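PDB 5UJC: MMACHC-like protein from Caenorhabditis elegans, which binds vitamin B12 and probably catalyses both the flavin-dependent reduction of cyanocobalamin to cob(II)alamin and the glutathione-dependent demethylation of methylcobalamin. Local coordinates for residues S34-L47 / R129-A141. Numbering follows the deposited sequence.
Sequences SYNEAVGESSPFAL and RPKILMQTCGHVA
Tyr-35 reaches from helix 32-39 to the N-terminal end of helix 134-140 and shows how one side chain can tie a helix to the loop before another. From CB, CG stands anti to the backbone N (chi1 177°), which carries the ring across to residues 132-137. CD1 meets Cys-137 SG at 3.6 Å, an oblique sulfur-aromatic contact, and Thr-136 CG2; CE1 follows beside Leu-133 O, which lies at the ring edge, and CZ touches Ile-132 CG1. At the tip, OH accepts the N-H of Leu-133, the N-cap residue, over 2.9 Å at 160°, and donates to a water 2.6 Å away that in turn donates to Phe-45 O and Lys-131 O. A phenylalanine here would probably leave Leu-133 N without its acceptor and the water without its donor. Beyond the water, the Phe-45 ring is sandwiched: Leu-133 CD1 sits over its centre, 3.6 Å from the centroid, and Arg-129 CD lies over the opposite face, toward the rim. Ala-38 CB packs against Thr-136 CG2 and Val-140 CG1 where the two helices face each other. Val-39 O, Ile-132 O and Met-134 N hydrogen-bond to co-methylcobalamin, so this junction forms part of the cobalamin pocket of the MMACHC family.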
ATOM      1  N   SER A  34      11.527  13.697  -6.520  1.00 13.09           N
ATOM      2  CA  SER A  34      12.202  12.684  -5.711  1.00 13.61           C
ATOM      3  C   SER A  34      11.933  11.296  -6.252  1.00 13.08           C
ATOM      4  O   SER A  34      12.825  10.458  -6.305  1.00 13.62           O
ATOM      5  CB  SER A  34      11.760  12.772  -4.271  1.00 15.26           C
ATOM      6  OG  SER A  34      12.093  14.038  -3.719  1.00 18.62           O
ATOM      7  N   TYR A  35      10.703  11.059  -6.677  1.00 11.94           N
ATOM      8  CA  TYR A  35      10.359   9.801  -7.308  1.00 11.47           C
ATOM      9  C   TYR A  35      11.097   9.621  -8.648  1.00 12.35           C
ATOM     10  O   TYR A  35      11.682   8.563  -8.913  1.00 12.18           O
ATOM     11  CB  TYR A  35       8.842   9.721  -7.528  1.00 11.20           C
ATOM     12  CG  TYR A  35       8.388   8.470  -8.246  1.00 10.68           C
ATOM     13  CD1 TYR A  35       8.113   7.300  -7.547  1.00 10.42           C
ATOM     14  CD2 TYR A  35       8.235   8.458  -9.636  1.00 11.38           C
ATOM     15  CE1 TYR A  35       7.698   6.170  -8.192  1.00 10.73           C
ATOM     16  CE2 TYR A  35       7.787   7.338 -10.290  1.00 11.43           C
ATOM     17  CZ  TYR A  35       7.531   6.187  -9.570  1.00 10.33           C
ATOM     18  OH  TYR A  35       7.091   5.036 -10.202  1.00 11.37           O
ATOM     19  N   ASN A  36      11.062  10.641  -9.478  1.00 12.13           N
ATOM     20  CA  ASN A  36      11.694  10.550 -10.792  1.00 12.56           C
ATOM     21  C   ASN A  36      13.199  10.348 -10.696  1.00 13.13           C
ATOM     22  O   ASN A  36      13.782   9.643 -11.515  1.00 14.85           O
ATOM     23  CB  ASN A  36      11.364  11.767 -11.627  1.00 12.31           C
ATOM     24  CG  ASN A  36       9.943  11.743 -12.166  1.00 12.64           C
ATOM     25  OD1 ASN A  36       9.283  10.699 -12.168  1.00 13.89           O
ATOM     26  ND2 ASN A  36       9.484  12.884 -12.670  1.00 13.97           N
ATOM     27  N   GLU A  37      13.832  10.991  -9.709  1.00 14.71           N
ATOM     28  CA  GLU A  37      15.275  10.785  -9.464  1.00 15.24           C
ATOM     29  C   GLU A  37      15.564   9.314  -9.118  1.00 13.94           C
ATOM     30  O   GLU A  37      16.555   8.742  -9.578  1.00 17.09           O
ATOM     31  CB  GLU A  37      15.784  11.731  -8.340  1.00 19.22           C
ATOM     32  CG  GLU A  37      17.252  11.526  -7.929  1.00 27.15           C
ATOM     33  CD  GLU A  37      17.644  12.314  -6.671  1.00 39.69           C
ATOM     34  OE1 GLU A  37      16.749  12.639  -5.835  1.00 42.90           O
ATOM     35  OE2 GLU A  37      18.853  12.589  -6.505  1.00 51.85           O
ATOM     36  N   ALA A  38      14.673   8.698  -8.334  1.00 11.29           N
ATOM     37  CA  ALA A  38      14.880   7.346  -7.888  1.00 11.17           C
ATOM     38  C   ALA A  38      14.657   6.313  -9.038  1.00 11.96           C
ATOM     39  O   ALA A  38      15.469   5.401  -9.214  1.00 14.57           O
ATOM     40  CB  ALA A  38      13.979   7.029  -6.719  1.00 12.13           C
ATOM     41  N   VAL A  39      13.553   6.442  -9.777  1.00 11.62           N
ATOM     42  CA  VAL A  39      13.288   5.488 -10.863  1.00 13.18           C
ATOM     43  C   VAL A  39      14.153   5.718 -12.060  1.00 15.27           C
ATOM     44  O   VAL A  39      14.382   4.791 -12.849  1.00 18.77           O
ATOM     45  CB  VAL A  39      11.790   5.429 -11.298  1.00 13.43           C
ATOM     46  CG1 VAL A  39      10.911   5.000 -10.132  1.00 14.17           C
ATOM     47  CG2 VAL A  39      11.290   6.748 -11.878  1.00 12.53           C
ATOM     48  N   GLY A  40      14.665   6.942 -12.196  1.00 14.52           N
ATOM     49  CA  GLY A  40      15.439   7.343 -13.363  1.00 17.75           C
ATOM     50  C   GLY A  40      14.628   8.279 -14.238  1.00 14.99           C
ATOM     51  O   GLY A  40      13.495   7.957 -14.644  1.00 15.08           O
ATOM     52  N   GLU A  41      15.208   9.426 -14.567  1.00 18.21           N
ATOM     53  CA  GLU A  41      14.482  10.463 -15.275  1.00 16.88           C
ATOM     54  C   GLU A  41      14.054  10.010 -16.681  1.00 14.67           C
ATOM     55  O   GLU A  41      13.088  10.526 -17.230  1.00 14.85           O
ATOM     56  CB  GLU A  41      15.326  11.744 -15.358  1.00 22.90           C
ATOM     57  CG  GLU A  41      15.492  12.455 -14.012  1.00 29.72           C
ATOM     58  CD  GLU A  41      16.868  12.250 -13.389  1.00 42.39           C
ATOM     59  OE1 GLU A  41      17.265  11.080 -13.176  1.00 43.73           O
ATOM     60  OE2 GLU A  41      17.558  13.264 -13.112  1.00 52.53           O
ATOM     61  N   SER A  42      14.795   9.072 -17.264  1.00 13.55           N
ATOM     62  CA  SER A  42      14.469   8.565 -18.579  1.00 13.60           C
ATOM     63  C   SER A  42      13.876   7.180 -18.546  1.00 14.50           C
ATOM     64  O   SER A  42      13.688   6.562 -19.587  1.00 17.91           O
ATOM     65  CB  SER A  42      15.703   8.587 -19.515  1.00 13.89           C
ATOM     66  OG  SER A  42      16.790   7.786 -19.039  1.00 16.45           O
ATOM     67  N   SER A  43      13.508   6.704 -17.371  1.00 14.61           N
ATOM     68  CA  SER A  43      12.897   5.394 -17.297  1.00 15.63           C
ATOM     69  C   SER A  43      11.431   5.453 -17.765  1.00 14.48           C
ATOM     70  O   SER A  43      10.807   6.517 -17.744  1.00 15.23           O
ATOM     71  CB  SER A  43      13.022   4.829 -15.909  1.00 19.54           C
ATOM     72  OG  SER A  43      11.970   5.103 -15.197  1.00 24.48           O
ATOM     73  N   PRO A  44      10.855   4.299 -18.117  1.00 15.81           N
ATOM     74  CA  PRO A  44       9.430   4.271 -18.489  1.00 16.62           C
ATOM     75  C   PRO A  44       8.493   4.728 -17.351  1.00 15.26           C
ATOM     76  O   PRO A  44       7.326   5.070 -17.592  1.00 17.54           O
ATOM     77  CB  PRO A  44       9.188   2.796 -18.831  1.00 21.36           C
ATOM     78  CG  PRO A  44      10.499   2.268 -19.190  1.00 25.53           C
ATOM     79  CD  PRO A  44      11.523   3.027 -18.405  1.00 19.36           C
ATOM     80  N   PHE A  45       9.008   4.675 -16.133  1.00 13.01           N
ATOM     81  CA  PHE A  45       8.246   4.981 -14.943  1.00 12.16           C
ATOM     82  C   PHE A  45       8.260   6.471 -14.582  1.00 12.16           C
ATOM     83  O   PHE A  45       7.535   6.895 -13.718  1.00 12.86           O
ATOM     84  CB  PHE A  45       8.789   4.150 -13.770  1.00 12.42           C
ATOM     85  CG  PHE A  45       8.534   2.688 -13.925  1.00 11.58           C
ATOM     86  CD1 PHE A  45       7.279   2.179 -13.701  1.00 12.31           C
ATOM     87  CD2 PHE A  45       9.542   1.830 -14.356  1.00 12.14           C
ATOM     88  CE1 PHE A  45       7.022   0.845 -13.888  1.00 13.26           C
ATOM     89  CE2 PHE A  45       9.297   0.494 -14.519  1.00 13.71           C
ATOM     90  CZ  PHE A  45       8.040  -0.003 -14.266  1.00 12.37           C
ATOM     91  N   ALA A  46       9.134   7.258 -15.210  1.00 12.94           N
ATOM     92  CA  ALA A  46       9.191   8.687 -14.910  1.00 13.98           C
ATOM     93  C   ALA A  46       7.799   9.330 -15.115  1.00 13.37           C
ATOM     94  O   ALA A  46       7.131   9.051 -16.086  1.00 14.83           O
ATOM     95  CB  ALA A  46      10.226   9.366 -15.789  1.00 15.09           C
ATOM     96  N   LEU A  47       7.378  10.167 -14.172  1.00 13.39           N
ATOM     97  CA  LEU A  47       6.069  10.769 -14.221  1.00 14.50           C
ATOM     98  C   LEU A  47       6.152  12.171 -14.825  1.00 15.19           C
ATOM     99  O   LEU A  47       7.118  12.903 -14.561  1.00 15.48           O
ATOM    100  CB  LEU A  47       5.484  10.852 -12.818  1.00 15.80           C
ATOM    101  CG  LEU A  47       5.273   9.506 -12.139  1.00 16.78           C
ATOM    102  CD1 LEU A  47       4.972   9.696 -10.645  1.00 17.50           C
ATOM    103  CD2 LEU A  47       4.145   8.744 -12.819  1.00 21.55           C
ATOM    104  N   ARG A 129       2.130  -2.293 -17.578  1.00 12.72           N
ATOM    105  CA  ARG A 129       3.157  -1.649 -16.747  1.00 12.38           C
ATOM    106  C   ARG A 129       2.464  -0.944 -15.591  1.00 11.15           C
ATOM    107  O   ARG A 129       1.534  -0.168 -15.813  1.00 11.74           O
ATOM    108  CB  ARG A 129       3.982  -0.638 -17.547  1.00 13.84           C
ATOM    109  CG  ARG A 129       5.083   0.004 -16.695  1.00 14.83           C
ATOM    110  CD  ARG A 129       5.930   1.011 -17.440  1.00 17.10           C
ATOM    111  NE  ARG A 129       5.152   2.087 -18.094  1.00 20.18           N
ATOM    112  CZ  ARG A 129       4.621   3.168 -17.483  1.00 21.51           C
ATOM    113  NH1 ARG A 129       4.587   3.291 -16.133  1.00 20.20           N
ATOM    114  NH2 ARG A 129       4.045   4.110 -18.235  1.00 26.44           N
ATOM    115  N   PRO A 130       2.949  -1.153 -14.352  1.00 11.22           N
ATOM    116  CA  PRO A 130       2.396  -0.358 -13.261  1.00 10.40           C
ATOM    117  C   PRO A 130       2.588   1.127 -13.505  1.00  9.49           C
ATOM    118  O   PRO A 130       3.635   1.546 -13.946  1.00 11.55           O
ATOM    119  CB  PRO A 130       3.195  -0.822 -12.042  1.00 12.09           C
ATOM    120  CG  PRO A 130       3.664  -2.179 -12.405  1.00 13.64           C
ATOM    121  CD  PRO A 130       3.953  -2.107 -13.872  1.00 12.07           C
ATOM    122  N   LYS A 131       1.551   1.911 -13.231  1.00  9.56           N
ATOM    123  CA  LYS A 131       1.634   3.346 -13.428  1.00 10.35           C
ATOM    124  C   LYS A 131       2.517   4.046 -12.437  1.00  9.26           C
ATOM    125  O   LYS A 131       3.066   5.110 -12.758  1.00 11.09           O
ATOM    126  CB  LYS A 131       0.248   3.972 -13.432  1.00 11.76           C
ATOM    127  CG  LYS A 131      -0.625   3.486 -14.564  1.00 17.89           C
ATOM    128  CD  LYS A 131      -1.748   4.460 -14.905  1.00 24.12           C
ATOM    129  CE  LYS A 131      -1.260   5.553 -15.842  1.00 26.64           C
ATOM    130  NZ  LYS A 131      -2.358   6.087 -16.708  1.00 30.61           N
ATOM    131  N   ILE A 132       2.626   3.515 -11.217  1.00  8.90           N
ATOM    132  CA  ILE A 132       3.507   4.100 -10.219  1.00  9.27           C
ATOM    133  C   ILE A 132       4.042   3.019  -9.307  1.00  9.04           C
ATOM    134  O   ILE A 132       3.328   2.048  -8.988  1.00 10.21           O
ATOM    135  CB  ILE A 132       2.816   5.235  -9.443  1.00 11.31           C
ATOM    136  CG1 ILE A 132       3.866   6.091  -8.700  1.00 13.32           C
ATOM    137  CG2 ILE A 132       1.754   4.696  -8.496  1.00 12.11           C
ATOM    138  CD1 ILE A 132       3.320   7.405  -8.225  1.00 13.10           C
ATOM    139  N   LEU A 133       5.329   3.126  -8.961  1.00  9.34           N
ATOM    140  CA  LEU A 133       6.007   2.088  -8.185  1.00  9.73           C
ATOM    141  C   LEU A 133       5.961   2.452  -6.718  1.00  8.50           C
ATOM    142  O   LEU A 133       6.658   3.363  -6.255  1.00  8.93           O
ATOM    143  CB  LEU A 133       7.451   1.904  -8.686  1.00  9.27           C
ATOM    144  CG  LEU A 133       7.537   1.368 -10.120  1.00  9.60           C
ATOM    145  CD1 LEU A 133       8.970   1.249 -10.524  1.00 10.96           C
ATOM    146  CD2 LEU A 133       6.809   0.028 -10.264  1.00 11.80           C
ATOM    147  N   MET A 134       5.082   1.780  -5.997  1.00  8.50           N
ATOM    148  CA  MET A 134       4.736   2.185  -4.635  1.00  8.65           C
ATOM    149  C   MET A 134       5.852   2.046  -3.620  1.00  8.07           C
ATOM    150  O   MET A 134       5.984   2.873  -2.713  1.00  9.13           O
ATOM    151  CB  MET A 134       3.530   1.386  -4.156  1.00  9.27           C
ATOM    152  CG  MET A 134       2.274   1.734  -4.844  1.00  9.36           C
ATOM    153  SD  MET A 134       1.796   3.430  -4.536  1.00 11.25           S
ATOM    154  CE  MET A 134       0.202   3.470  -5.312  1.00 11.21           C
ATOM    155  N   GLN A 135       6.676   1.014  -3.767  1.00  7.97           N
ATOM    156  CA  GLN A 135       7.790   0.835  -2.821  1.00  8.17           C
ATOM    157  C   GLN A 135       8.820   1.938  -2.978  1.00  7.97           C
ATOM    158  O   GLN A 135       9.398   2.413  -1.998  1.00  9.09           O
ATOM    159  CB  GLN A 135       8.426  -0.548  -2.971  1.00  9.45           C
ATOM    160  CG  GLN A 135       7.436  -1.661  -2.660  1.00  9.09           C
ATOM    161  CD  GLN A 135       7.811  -2.956  -3.310  1.00  9.17           C
ATOM    162  OE1 GLN A 135       8.006  -3.019  -4.531  1.00 10.05           O
ATOM    163  NE2 GLN A 135       7.940  -4.011  -2.505  1.00  9.24           N
ATOM    164  N   THR A 136       9.007   2.401  -4.207  1.00  8.37           N
ATOM    165  CA  THR A 136       9.888   3.548  -4.443  1.00  9.54           C
ATOM    166  C   THR A 136       9.285   4.823  -3.823  1.00  9.47           C
ATOM    167  O   THR A 136       9.985   5.562  -3.134  1.00  9.81           O
ATOM    168  CB  THR A 136      10.169   3.728  -5.936  1.00  9.72           C
ATOM    169  OG1 THR A 136      10.932   2.605  -6.412  1.00 10.53           O
ATOM    170  CG2 THR A 136      10.954   4.990  -6.207  1.00 10.59           C
ATOM    171  N   CYS A 137       7.973   5.041  -4.018  1.00  9.33           N
ATOM    172  CA  CYS A 137       7.318   6.169  -3.355  1.00 10.09           C
ATOM    173  C   CYS A 137       7.512   6.101  -1.838  1.00  9.54           C
ATOM    174  O   CYS A 137       7.780   7.092  -1.200  1.00 10.82           O
ATOM    175  CB  CYS A 137       5.809   6.220  -3.649  1.00 10.94           C
ATOM    176  SG  CYS A 137       5.388   6.558  -5.350  1.00 11.61           S
ATOM    177  N   GLY A 138       7.311   4.922  -1.268  1.00  8.25           N
ATOM    178  CA  GLY A 138       7.415   4.769   0.171  1.00  8.74           C
ATOM    179  C   GLY A 138       8.782   5.105   0.704  1.00  8.43           C
ATOM    180  O   GLY A 138       8.924   5.681   1.816  1.00 10.07           O
ATOM    181  N   HIS A 139       9.804   4.758  -0.065  1.00  8.87           N
ATOM    182  CA  HIS A 139      11.173   5.026   0.362  1.00  9.05           C
ATOM    183  C   HIS A 139      11.499   6.536   0.259  1.00  9.82           C
ATOM    184  O   HIS A 139      11.986   7.150   1.225  1.00 10.78           O
ATOM    185  CB  HIS A 139      12.138   4.203  -0.482  1.00  9.41           C
ATOM    186  CG  HIS A 139      13.532   4.146   0.064  1.00 10.72           C
ATOM    187  ND1 HIS A 139      13.955   3.146   0.902  1.00 10.08           N
ATOM    188  CD2 HIS A 139      14.586   4.974  -0.100  1.00 12.33           C
ATOM    189  CE1 HIS A 139      15.221   3.344   1.220  1.00 11.26           C
ATOM    190  NE2 HIS A 139      15.627   4.452   0.625  1.00 13.93           N
ATOM    191  N   VAL A 140      11.178   7.150  -0.887  1.00  9.94           N
ATOM    192  CA  VAL A 140      11.500   8.541  -1.054  1.00 11.35           C
ATOM    193  C   VAL A 140      10.656   9.449  -0.157  1.00 11.50           C
ATOM    194  O   VAL A 140      11.105  10.539   0.225  1.00 13.04           O
ATOM    195  CB  VAL A 140      11.455   9.011  -2.522  1.00 12.68           C
ATOM    196  CG1 VAL A 140      12.381   8.153  -3.399  1.00 13.72           C
ATOM    197  CG2 VAL A 140      10.046   9.069  -3.072  1.00 14.21           C
ATOM    198  N   ALA A 141       9.472   8.970   0.240  1.00 10.70           N
ATOM    199  CA  ALA A 141       8.611   9.734   1.176  1.00 10.76           C
ATOM    200  C   ALA A 141       8.980   9.493   2.639  1.00 12.33           C
ATOM    201  O   ALA A 141       8.425  10.127   3.527  1.00 12.81           O
ATOM    202  CB  ALA A 141       7.167   9.402   0.956  1.00 10.73           C
TER
HETATM  203  O   HOH W   1       5.831   5.326 -12.510  1.00 12.90           O